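PDB 4XED: peptidase M14, carboxypeptidase A from Thermoplasmatales archaeon SCGC AB-540-F20, which is probably an M14-family metallocarboxypeptidase, represented here by its calcium-binding PKD domain, a beta-sandwich module that probably serves in binding. Local coordinates for residues G14-N19 and G91-T96; Y26-T31 and V62-T67; I38-E43 and A78-I83. All blocks are in the same frame, centred on the assembly; numbering follows the deposited sequence. Where two conformers were deposited one is given.

In the fold
The three contacts hold together one PKD domain, a sandwich of a three-stranded and a four-stranded antiparallel sheet. Interaction 2 pairs strands 24-29 and 62-66 of the smaller sheet; interaction 3 pairs strands 38-43 and 72-82 of the larger. The centres of interactions 2 and 3 are about 11 Å apart across the core. Interaction 1 joins the loop after strand 11-13 to strand 91-97, about 12 Å from interaction 2 and 19 Å from interaction 3, centre to centre. Along the chain, interactions 2 and 3 alternate, so the chain passes repeatedly between sheets before the last strand, 91-97, comes to lie beside the loop 14-19; calcium sits at the far end, beside Asp82.

Interaction 1: G14-N19 and G91-T96; sequences GPTNGN and GTLEVT
Two backbone hydrogen bonds join Thr16 and Gly18 to Thr96, and Asn17, between the two, forms a single backbone bridge with Thr96. The N-H of Thr96 reaches Thr16 O over 2.8 Å and is almost straight, at 174°, although it arrives from above the carbonyl plane. Gly18 N returns a longer bond of 3.2 Å to Thr96 O, nearly along the C=O axis. The two chains run almost the same way, 11° apart, and Thr96 thus donates to one loop residue and accepts from another.

CA-H...O contacts reinforce the bridge. Asn17 CA lies 3.2 Å from Thr96 O, which therefore has two neighbours from the loop, while Val95 CA approaches Thr16 O.

Van der Waals contacts continue the join toward Gly14. In Leu93 a chi1 of -174° swings CG to the side away from the backbone N, toward the loop, where the two methyls part: CD1 makes an apolar contact with Thr16 CG2 at 3.7 Å, the side chains crossing at about a right angle, and CD2 lies 3.8 Å from Gly14 N. A branched aliphatic residue suits this place because each methyl has its own partner. Replacing Leu93 by an alanine would probably leave Thr16 CG2 and the backbone at Gly14 without their apolar neighbour. Val95 sets both methyls against Pro15 O, CG2 at 3.7 Å; that oxygen is satisfied by a hydrogen bond from Tyr26 OH. Gly14 tolerates no side chain easily, since a beta carbon would run into the ring of Pro15.

On its other side strand 91-97 is hydrogen-bonded to strand 72-82. The arrangement resembles the parallel pairing of an N-terminal edge segment with the last strand seen in immunoglobulin-like sandwiches, the fold of PKD domains.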
loop_
_atom_site.group_PDB
_atom_site.type_symbol
_atom_site.label_atom_id
_atom_site.label_comp_id
_atom_site.label_asym_id
_atom_site.label_seq_id
_atom_site.Cartn_x
_atom_site.Cartn_y
_atom_site.Cartn_z
ATOM N N GLY A 14 -1.499 8.956 -4.439
ATOM C CA GLY A 14 -1.238 8.861 -5.862
ATOM C C GLY A 14 -2.520 9.242 -6.574
ATOM O O GLY A 14 -3.484 9.688 -5.947
ATOM N N PRO A 15 -2.519 9.115 -7.915
ATOM C CA PRO A 15 -3.679 9.548 -8.704
ATOM C C PRO A 15 -4.934 8.743 -8.379
ATOM O O PRO A 15 -4.901 7.511 -8.316
ATOM C CB PRO A 15 -3.243 9.293 -10.130
ATOM C CG PRO A 15 -1.840 9.135 -10.101
ATOM C CD PRO A 15 -1.405 8.684 -8.753
ATOM N N THR A 16 -6.054 9.439 -8.225
ATOM C CA THR A 16 -7.323 8.792 -7.874
ATOM C C THR A 16 -8.260 8.669 -9.064
ATOM O O THR A 16 -9.362 8.132 -8.930
ATOM C CB THR A 16 -8.042 9.509 -6.714
ATOM O OG1 THR A 16 -8.348 10.821 -7.136
ATOM C CG2 THR A 16 -7.190 9.556 -5.462
ATOM N N ASN A 17 -7.844 9.209 -10.204
ATOM C CA ASN A 17 -8.574 9.049 -11.454
ATOM C C ASN A 17 -7.533 9.006 -12.545
ATOM O O ASN A 17 -6.518 9.697 -12.480
ATOM C CB ASN A 17 -9.551 10.207 -11.676
ATOM C CG ASN A 17 -10.736 9.816 -12.542
ATOM O OD1 ASN A 17 -10.575 9.219 -13.616
ATOM N ND2 ASN A 17 -11.940 10.133 -12.072
ATOM N N GLY A 18 -7.764 8.171 -13.536
ATOM C CA GLY A 18 -6.848 8.065 -14.643
ATOM C C GLY A 18 -7.486 7.391 -15.822
ATOM O O GLY A 18 -8.713 7.226 -15.892
ATOM N N ASN A 19 -6.648 6.995 -16.767
ATOM C CA ASN A 19 -7.126 6.300 -17.943
ATOM C C ASN A 19 -6.721 4.852 -17.910
ATOM O O ASN A 19 -5.590 4.495 -17.530
ATOM C CB ASN A 19 -6.599 6.964 -19.199
ATOM C CG ASN A 19 -6.903 8.428 -19.221
ATOM O OD1 ASN A 19 -8.005 8.848 -18.871
ATOM N ND2 ASN A 19 -5.902 9.223 -19.534
ATOM N N GLY A 91 -4.609 1.105 5.408
ATOM C CA GLY A 91 -4.829 2.407 4.802
ATOM C C GLY A 91 -5.433 2.169 3.434
ATOM O O GLY A 91 -5.192 1.113 2.830
ATOM N N THR A 92 -6.257 3.092 2.948
ATOM C CA THR A 92 -6.973 2.888 1.691
ATOM C C THR A 92 -7.050 4.151 0.841
ATOM O O THR A 92 -7.107 5.284 1.369
ATOM C CB THR A 92 -8.419 2.348 1.915
ATOM O OG1 THR A 92 -9.314 3.401 2.276
ATOM C CG2 THR A 92 -8.480 1.253 2.982
ATOM N N LEU A 93 -7.048 3.939 -0.475
ATOM C CA LEU A 93 -7.230 4.998 -1.467
ATOM C C LEU A 93 -8.061 4.446 -2.599
ATOM O O LEU A 93 -7.717 3.423 -3.188
ATOM C CB LEU A 93 -5.873 5.426 -2.015
ATOM C CG LEU A 93 -5.864 6.626 -2.956
ATOM C CD1 LEU A 93 -6.264 7.932 -2.263
ATOM C CD2 LEU A 93 -4.508 6.790 -3.631
ATOM N N GLU A 94 -9.133 5.158 -2.943
ATOM C CA GLU A 94 -10.022 4.749 -4.035
ATOM C C GLU A 94 -9.558 5.359 -5.361
ATOM O O GLU A 94 -9.439 6.586 -5.484
ATOM C CB GLU A 94 -11.439 5.174 -3.693
ATOM C CG GLU A 94 -12.467 4.876 -4.718
ATOM C CD GLU A 94 -13.686 5.785 -4.576
ATOM O OE1 GLU A 94 -13.647 6.956 -5.062
ATOM O OE2 GLU A 94 -14.667 5.317 -3.966
ATOM N N VAL A 95 -9.330 4.500 -6.347
ATOM C CA VAL A 95 -8.832 4.928 -7.654
ATOM C C VAL A 95 -9.868 4.574 -8.720
ATOM O O VAL A 95 -10.269 3.413 -8.866
ATOM C CB VAL A 95 -7.537 4.183 -7.960
ATOM C CG1 VAL A 95 -7.010 4.549 -9.314
ATOM C CG2 VAL A 95 -6.478 4.525 -6.886
ATOM N N THR A 96 -10.305 5.582 -9.468
ATOM C CA THR A 96 -11.329 5.415 -10.502
ATOM C C THR A 96 -10.688 5.380 -11.895
ATOM O O THR A 96 -9.884 6.221 -12.247
ATOM C CB THR A 96 -12.367 6.550 -10.423
ATOM O OG1 THR A 96 -12.961 6.537 -9.119
ATOM C CG2 THR A 96 -13.436 6.374 -11.452
#

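Interaction 2: Y26-T31 and V62-T67; sequences YTFVTT and VIFSHT
Four backbone hydrogen bonds tie Tyr26 and Phe28 to Phe64 and Val62, using both N-H and C=O of each. Tyr26 N donates to Phe64 O at 2.9 Å, and Phe64 N returns the bond to Tyr26 O. Phe28 N gives a 2.8 Å bond to Val62 O, while Val62 N returns one to Phe28 O at 2.9 Å. Tyr26 O also takes a CA-H...O contact from Ile63 CA, 3.2 Å away. Tyr26 with Phe64 and Phe28 with Val62 are thus hydrogen-bonded pairs of an antiparallel sheet, the smaller of the PKD sandwich; between them Thr27 and Ile63 form a non-hydrogen-bonded pair. The Tyr26, Phe28, Val62 and Phe64 side chains form the inward face, where Ile42 of the opposing sheet touches Phe28 and Phe64. Phe28 and Phe64 both carry CG opposite the carbonyl carbon (chi1 -62° and -60°), which brings Phe28 CD1 to 3.9 Å from Phe64 CD2, the ring planes inclined by 46°; Val62 O lies in plane at the edge of the Phe28 ring. Outside, beta-branched Thr27 and Ile63, suited to extended backbone, lie side by side, Thr27 OG1 3.6 Å from Ile63 CG1. Pro15 O, near strand 91-97, satisfies the Tyr26 hydroxyl.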
loop_
_atom_site.group_PDB
_atom_site.type_symbol
_atom_site.label_atom_id
_atom_site.label_comp_id
_atom_site.label_asym_id
_atom_site.label_seq_id
_atom_site.Cartn_x
_atom_site.Cartn_y
_atom_site.Cartn_z
ATOM N N TYR A 26 2.157 5.044 -6.970
ATOM C CA TYR A 26 1.595 5.165 -5.623
ATOM C C TYR A 26 2.717 5.148 -4.585
ATOM O O TYR A 26 3.613 4.317 -4.640
ATOM C CB TYR A 26 0.519 4.056 -5.396
ATOM C CG TYR A 26 -0.613 4.317 -6.353
ATOM C CD1 TYR A 26 -1.658 5.157 -6.018
ATOM C CD2 TYR A 26 -0.577 3.821 -7.644
ATOM C CE1 TYR A 26 -2.611 5.526 -6.941
ATOM C CE2 TYR A 26 -1.564 4.156 -8.591
ATOM C CZ TYR A 26 -2.550 5.018 -8.235
ATOM O OH TYR A 26 -3.503 5.354 -9.193
ATOM N N THR A 27 2.602 6.077 -3.649
ATOM C CA THR A 27 3.568 6.245 -2.581
ATOM C C THR A 27 2.982 5.665 -1.298
ATOM O O THR A 27 1.861 6.024 -0.909
ATOM C CB THR A 27 3.889 7.728 -2.387
ATOM O OG1 THR A 27 4.430 8.252 -3.597
ATOM C CG2 THR A 27 4.862 7.914 -1.244
ATOM N N PHE A 28 3.739 4.767 -0.652
ATOM C CA PHE A 28 3.297 4.067 0.554
ATOM C C PHE A 28 4.269 4.395 1.668
ATOM O O PHE A 28 5.500 4.330 1.466
ATOM C CB PHE A 28 3.292 2.548 0.346
ATOM C CG PHE A 28 2.348 2.083 -0.737
ATOM C CD1 PHE A 28 2.725 2.088 -2.069
ATOM C CD2 PHE A 28 1.083 1.611 -0.438
ATOM C CE1 PHE A 28 1.870 1.677 -3.075
ATOM C CE2 PHE A 28 0.222 1.203 -1.444
ATOM C CZ PHE A 28 0.641 1.233 -2.761
ATOM N N VAL A 29 3.750 4.677 2.855
ATOM C CA VAL A 29 4.654 4.811 3.996
ATOM C C VAL A 29 3.943 4.635 5.319
ATOM O O VAL A 29 2.786 5.030 5.484
ATOM C CB VAL A 29 5.381 6.186 4.002
ATOM C CG1 VAL A 29 4.390 7.326 4.124
ATOM C CG2 VAL A 29 6.465 6.275 5.097
ATOM N N THR A 30 4.638 4.006 6.259
ATOM C CA THR A 30 4.216 4.022 7.628
ATOM C C THR A 30 5.449 4.017 8.522
ATOM O O THR A 30 6.575 3.919 8.032
ATOM C CB THR A 30 3.280 2.848 7.944
ATOM O OG1 THR A 30 2.581 3.171 9.145
ATOM C CG2 THR A 30 4.028 1.527 8.124
ATOM N N THR A 31 5.207 4.141 9.818
ATOM C CA THR A 31 6.234 3.966 10.832
ATOM C C THR A 31 5.798 2.891 11.815
ATOM O O THR A 31 4.620 2.627 12.013
ATOM C CB THR A 31 6.501 5.278 11.617
ATOM O OG1 THR A 31 5.337 5.677 12.335
ATOM C CG2 THR A 31 6.868 6.411 10.701
ATOM N N VAL A 62 8.021 4.171 0.023
ATOM C CA VAL A 62 8.255 3.212 -1.042
ATOM C C VAL A 62 7.212 3.462 -2.116
ATOM O O VAL A 62 6.022 3.612 -1.820
ATOM C CB VAL A 62 8.260 1.761 -0.510
ATOM C CG1 VAL A 62 9.364 1.571 0.460
ATOM C CG2 VAL A 62 7.020 1.416 0.162
ATOM N N ILE A 63 7.657 3.520 -3.372
ATOM C CA ILE A 63 6.804 3.891 -4.487
ATOM C C ILE A 63 6.664 2.703 -5.409
ATOM O O ILE A 63 7.672 2.169 -5.885
ATOM C CB ILE A 63 7.329 5.170 -5.212
ATOM C CG1 ILE A 63 7.377 6.319 -4.162
ATOM C CG2 ILE A 63 6.484 5.467 -6.413
ATOM C CD1 ILE A 63 8.023 7.613 -4.477
ATOM N N PHE A 64 5.431 2.269 -5.653
ATOM C CA PHE A 64 5.125 1.188 -6.584
ATOM C C PHE A 64 4.107 1.636 -7.595
ATOM O O PHE A 64 3.178 2.360 -7.251
ATOM C CB PHE A 64 4.579 -0.014 -5.839
ATOM C CG PHE A 64 5.517 -0.563 -4.830
ATOM C CD1 PHE A 64 6.768 -1.049 -5.192
ATOM C CD2 PHE A 64 5.145 -0.585 -3.511
ATOM C CE1 PHE A 64 7.632 -1.550 -4.232
ATOM C CE2 PHE A 64 5.983 -1.081 -2.557
ATOM C CZ PHE A 64 7.240 -1.560 -2.910
ATOM N N SER A 65 4.286 1.196 -8.839
ATOM C CA SER A 65 3.369 1.543 -9.898
ATOM C C SER A 65 2.397 0.405 -10.199
ATOM O O SER A 65 2.661 -0.751 -9.879
ATOM C CB SER A 65 4.138 1.948 -11.149
ATOM O OG SER A 65 4.970 0.911 -11.631
ATOM N N HIS A 66 1.275 0.742 -10.809
ATOM C CA HIS A 66 0.277 -0.243 -11.189
ATOM C C HIS A 66 -0.469 0.299 -12.391
ATOM O O HIS A 66 -0.521 1.512 -12.606
ATOM C CB HIS A 66 -0.669 -0.568 -10.027
ATOM C CG HIS A 66 -1.501 -1.794 -10.252
ATOM N ND1 HIS A 66 -0.954 -3.062 -10.287
ATOM C CD2 HIS A 66 -2.832 -1.954 -10.460
ATOM C CE1 HIS A 66 -1.915 -3.946 -10.515
ATOM N NE2 HIS A 66 -3.068 -3.300 -10.595
ATOM N N THR A 67 -1.028 -0.633 -13.153
ATOM C CA THR A 67 -1.875 -0.332 -14.305
ATOM C C THR A 67 -3.155 -1.155 -14.160
ATOM O O THR A 67 -3.081 -2.345 -13.830
ATOM C CB THR A 67 -1.159 -0.717 -15.639
ATOM O OG1 THR A 67 0.130 -0.101 -15.677
ATOM C CG2 THR A 67 -1.927 -0.265 -16.809
#

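Interaction 3: I38-E43 and A78-I83. With CA (calcium ion), chain B; EDO (1,2-ethanediol), chain C.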
loop_
_atom_site.group_PDB
_atom_site.type_symbol
_atom_site.label_atom_id
_atom_site.label_comp_id
_atom_site.label_asym_id
_atom_site.label_seq_id
_atom_site.Cartn_x
_atom_site.Cartn_y
_atom_site.Cartn_z
ATOM N N ILE A 38 9.683 -3.067 8.647
ATOM C CA ILE A 38 8.354 -3.602 8.323
ATOM C C ILE A 38 8.241 -4.082 6.875
ATOM O O ILE A 38 9.003 -3.661 5.998
ATOM C CB ILE A 38 7.163 -2.598 8.618
ATOM C CG1 ILE A 38 7.037 -1.466 7.574
ATOM C CG2 ILE A 38 7.269 -2.040 10.030
ATOM C CD1 ILE A 38 8.109 -0.423 7.614
ATOM N N THR A 39 7.264 -4.954 6.635
ATOM C CA THR A 39 6.888 -5.386 5.301
ATOM C C THR A 39 5.462 -4.895 5.042
ATOM O O THR A 39 4.697 -4.686 5.981
ATOM C CB THR A 39 6.966 -6.913 5.095
ATOM O OG1 THR A 39 6.212 -7.591 6.107
ATOM C CG2 THR A 39 8.423 -7.376 5.118
ATOM N N TYR A 40 5.121 -4.701 3.773
ATOM C CA TYR A 40 3.814 -4.217 3.371
ATOM C C TYR A 40 3.031 -5.279 2.603
ATOM O O TYR A 40 3.599 -6.026 1.816
ATOM C CB TYR A 40 3.949 -2.986 2.466
ATOM C CG TYR A 40 4.528 -1.758 3.130
ATOM C CD1 TYR A 40 3.709 -0.847 3.801
ATOM C CD2 TYR A 40 5.889 -1.504 3.089
ATOM C CE1 TYR A 40 4.232 0.292 4.405
ATOM C CE2 TYR A 40 6.432 -0.373 3.702
ATOM C CZ TYR A 40 5.591 0.527 4.349
ATOM O OH TYR A 40 6.043 1.661 4.990
ATOM N N TYR A 41 1.724 -5.300 2.832
ATOM C CA TYR A 41 0.782 -6.124 2.067
ATOM C C TYR A 41 -0.124 -5.126 1.370
ATOM O O TYR A 41 -0.819 -4.354 2.021
ATOM C CB TYR A 41 -0.003 -7.085 2.965
ATOM C CG TYR A 41 -0.838 -8.066 2.210
ATOM C CD1 TYR A 41 -1.996 -7.669 1.552
ATOM C CD2 TYR A 41 -0.493 -9.418 2.168
ATOM C CE1 TYR A 41 -2.765 -8.552 0.877
ATOM C CE2 TYR A 41 -1.284 -10.337 1.473
ATOM C CZ TYR A 41 -2.422 -9.882 0.822
ATOM O OH TYR A 41 -3.259 -10.738 0.133
ATOM N N ILE A 42 -0.055 -5.093 0.040
ATOM C CA ILE A 42 -0.809 -4.158 -0.787
ATOM C C ILE A 42 -1.825 -4.940 -1.625
ATOM O O ILE A 42 -1.476 -5.929 -2.282
ATOM C CB ILE A 42 0.134 -3.376 -1.704
ATOM C CG1 ILE A 42 1.135 -2.562 -0.861
ATOM C CG2 ILE A 42 -0.635 -2.515 -2.706
ATOM C CD1 ILE A 42 2.279 -2.018 -1.667
ATOM N N GLU A 43 -3.065 -4.450 -1.636
ATOM C CA GLU A 43 -4.117 -4.880 -2.563
ATOM C C GLU A 43 -4.331 -3.766 -3.571
ATOM O O GLU A 43 -4.542 -2.615 -3.190
ATOM C CB GLU A 43 -5.432 -5.108 -1.830
ATOM C CG GLU A 43 -5.423 -6.232 -0.852
ATOM C CD GLU A 43 -6.717 -6.335 -0.073
ATOM O OE1 GLU A 43 -7.534 -5.379 -0.091
ATOM O OE2 GLU A 43 -6.930 -7.389 0.555
ATOM N N ALA A 78 -3.343 -0.903 1.893
ATOM C CA ALA A 78 -2.044 -1.332 2.367
ATOM C C ALA A 78 -2.052 -1.491 3.867
ATOM O O ALA A 78 -2.555 -0.649 4.594
ATOM C CB ALA A 78 -0.964 -0.356 1.950
ATOM N N LYS A 79 -1.470 -2.596 4.327
ATOM C CA LYS A 79 -1.191 -2.824 5.759
ATOM C C LYS A 79 0.289 -3.178 5.906
ATOM O O LYS A 79 0.964 -3.455 4.903
ATOM C CB LYS A 79 -2.110 -3.887 6.358
ATOM C CG LYS A 79 -1.928 -5.262 5.772
ATOM C CD LYS A 79 -2.829 -6.309 6.437
ATOM C CE LYS A 79 -2.812 -7.625 5.625
ATOM N NZ LYS A 79 -3.521 -8.730 6.375
ATOM N N ALA A 80 0.791 -3.129 7.136
ATOM C CA ALA A 80 2.199 -3.392 7.356
ATOM C C ALA A 80 2.318 -4.312 8.572
ATOM O O ALA A 80 1.473 -4.320 9.476
ATOM C CB ALA A 80 2.947 -2.108 7.613
ATOM N N LYS A 81 3.408 -5.074 8.645
ATOM C CA LYS A 81 3.692 -5.853 9.836
ATOM C C LYS A 81 5.162 -5.725 10.143
ATOM O O LYS A 81 6.004 -5.583 9.263
ATOM C CB LYS A 81 3.294 -7.310 9.683
ATOM C CG LYS A 81 4.209 -8.131 8.823
ATOM C CD LYS A 81 3.676 -9.564 8.677
ATOM C CE LYS A 81 4.522 -10.331 7.712
ATOM N NZ LYS A 81 4.084 -11.751 7.602
ATOM N N ASP A 82 5.477 -5.733 11.418
ATOM C CA ASP A 82 6.862 -5.656 11.797
ATOM C C ASP A 82 7.549 -7.028 11.776
ATOM O O ASP A 82 6.976 -7.998 11.346
ATOM C CB ASP A 82 6.997 -4.943 13.150
ATOM C CG ASP A 82 6.323 -5.655 14.316
ATOM O OD1 ASP A 82 5.994 -6.848 14.239
ATOM O OD2 ASP A 82 6.172 -4.989 15.366
ATOM N N ILE A 83 8.799 -7.091 12.245
ATOM C CA ILE A 83 9.597 -8.298 12.177
ATOM C C ILE A 83 9.014 -9.387 13.058
ATOM O O ILE A 83 9.168 -10.569 12.752
ATOM C CB ILE A 83 11.072 -8.006 12.566
ATOM C CG1 ILE A 83 11.643 -6.943 11.629
ATOM C CG2 ILE A 83 11.920 -9.264 12.551
ATOM C CD1 ILE A 83 11.403 -7.209 10.116
HETATM CA CA CA B . 6.806 -2.985 16.458
HETATM C C1 EDO C . -3.976 -11.316 3.837
HETATM O O1 EDO C . -3.083 -11.054 4.908
HETATM C C2 EDO C . -4.911 -10.125 3.705
HETATM O O2 EDO C . -6.122 -10.547 3.063
HETATM O O HOH W 1 7.773 -8.145 8.403
#
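Lys79 runs alongside Tyr41, pointing the same way from a hydrogen-bonded pair of residues on neighbouring strands. From CB, on the face that Tyr41 shares, CG sits between the backbone N and carbonyl carbon (chi1 64°), the chain extended from there. CG lies 3.9 Å from Tyr41 CB; CE approaches the same CB and, obliquely, the ring; NZ, at most a weak, long cation-pi partner of that ring, hydrogen-bonds O1 of a 1,2-ethanediol at 2.8 Å and forms a salt bridge with Glu87. The ethanediol, probably from crystallisation, lies over one face of the ring, C1 3.7 Å from Tyr41 CZ. A lysine suits this place, as its methylenes run beside Tyr41 while its charge finds a carboxylate.

Backbone bonds run from Tyr41 N to Lys79 O at 2.9 Å and Lys79 N to Tyr41 O, then between Thr39 and Lys81. Strands 38-43 and 72-82 are central in the larger antiparallel sheet of the PKD sandwich. On its inner face Tyr40 and Ile42 extend past the small Ala80 and Ala78 to Val62 and Phe64 of the other sheet, Tyr40 CD1 meeting Ala80 CB at 4.1 Å.

Outside, Thr39 OG1 touches Lys81 CG at 3.4 Å, and a water bridges that hydroxyl to Lys81 O. At the strand's end Asp82 OD2 binds calcium at 2.4 Å with Asn4, Asp5, Asp32, Asn34 and Asp36, while OD1 accepts from Tyr86 N.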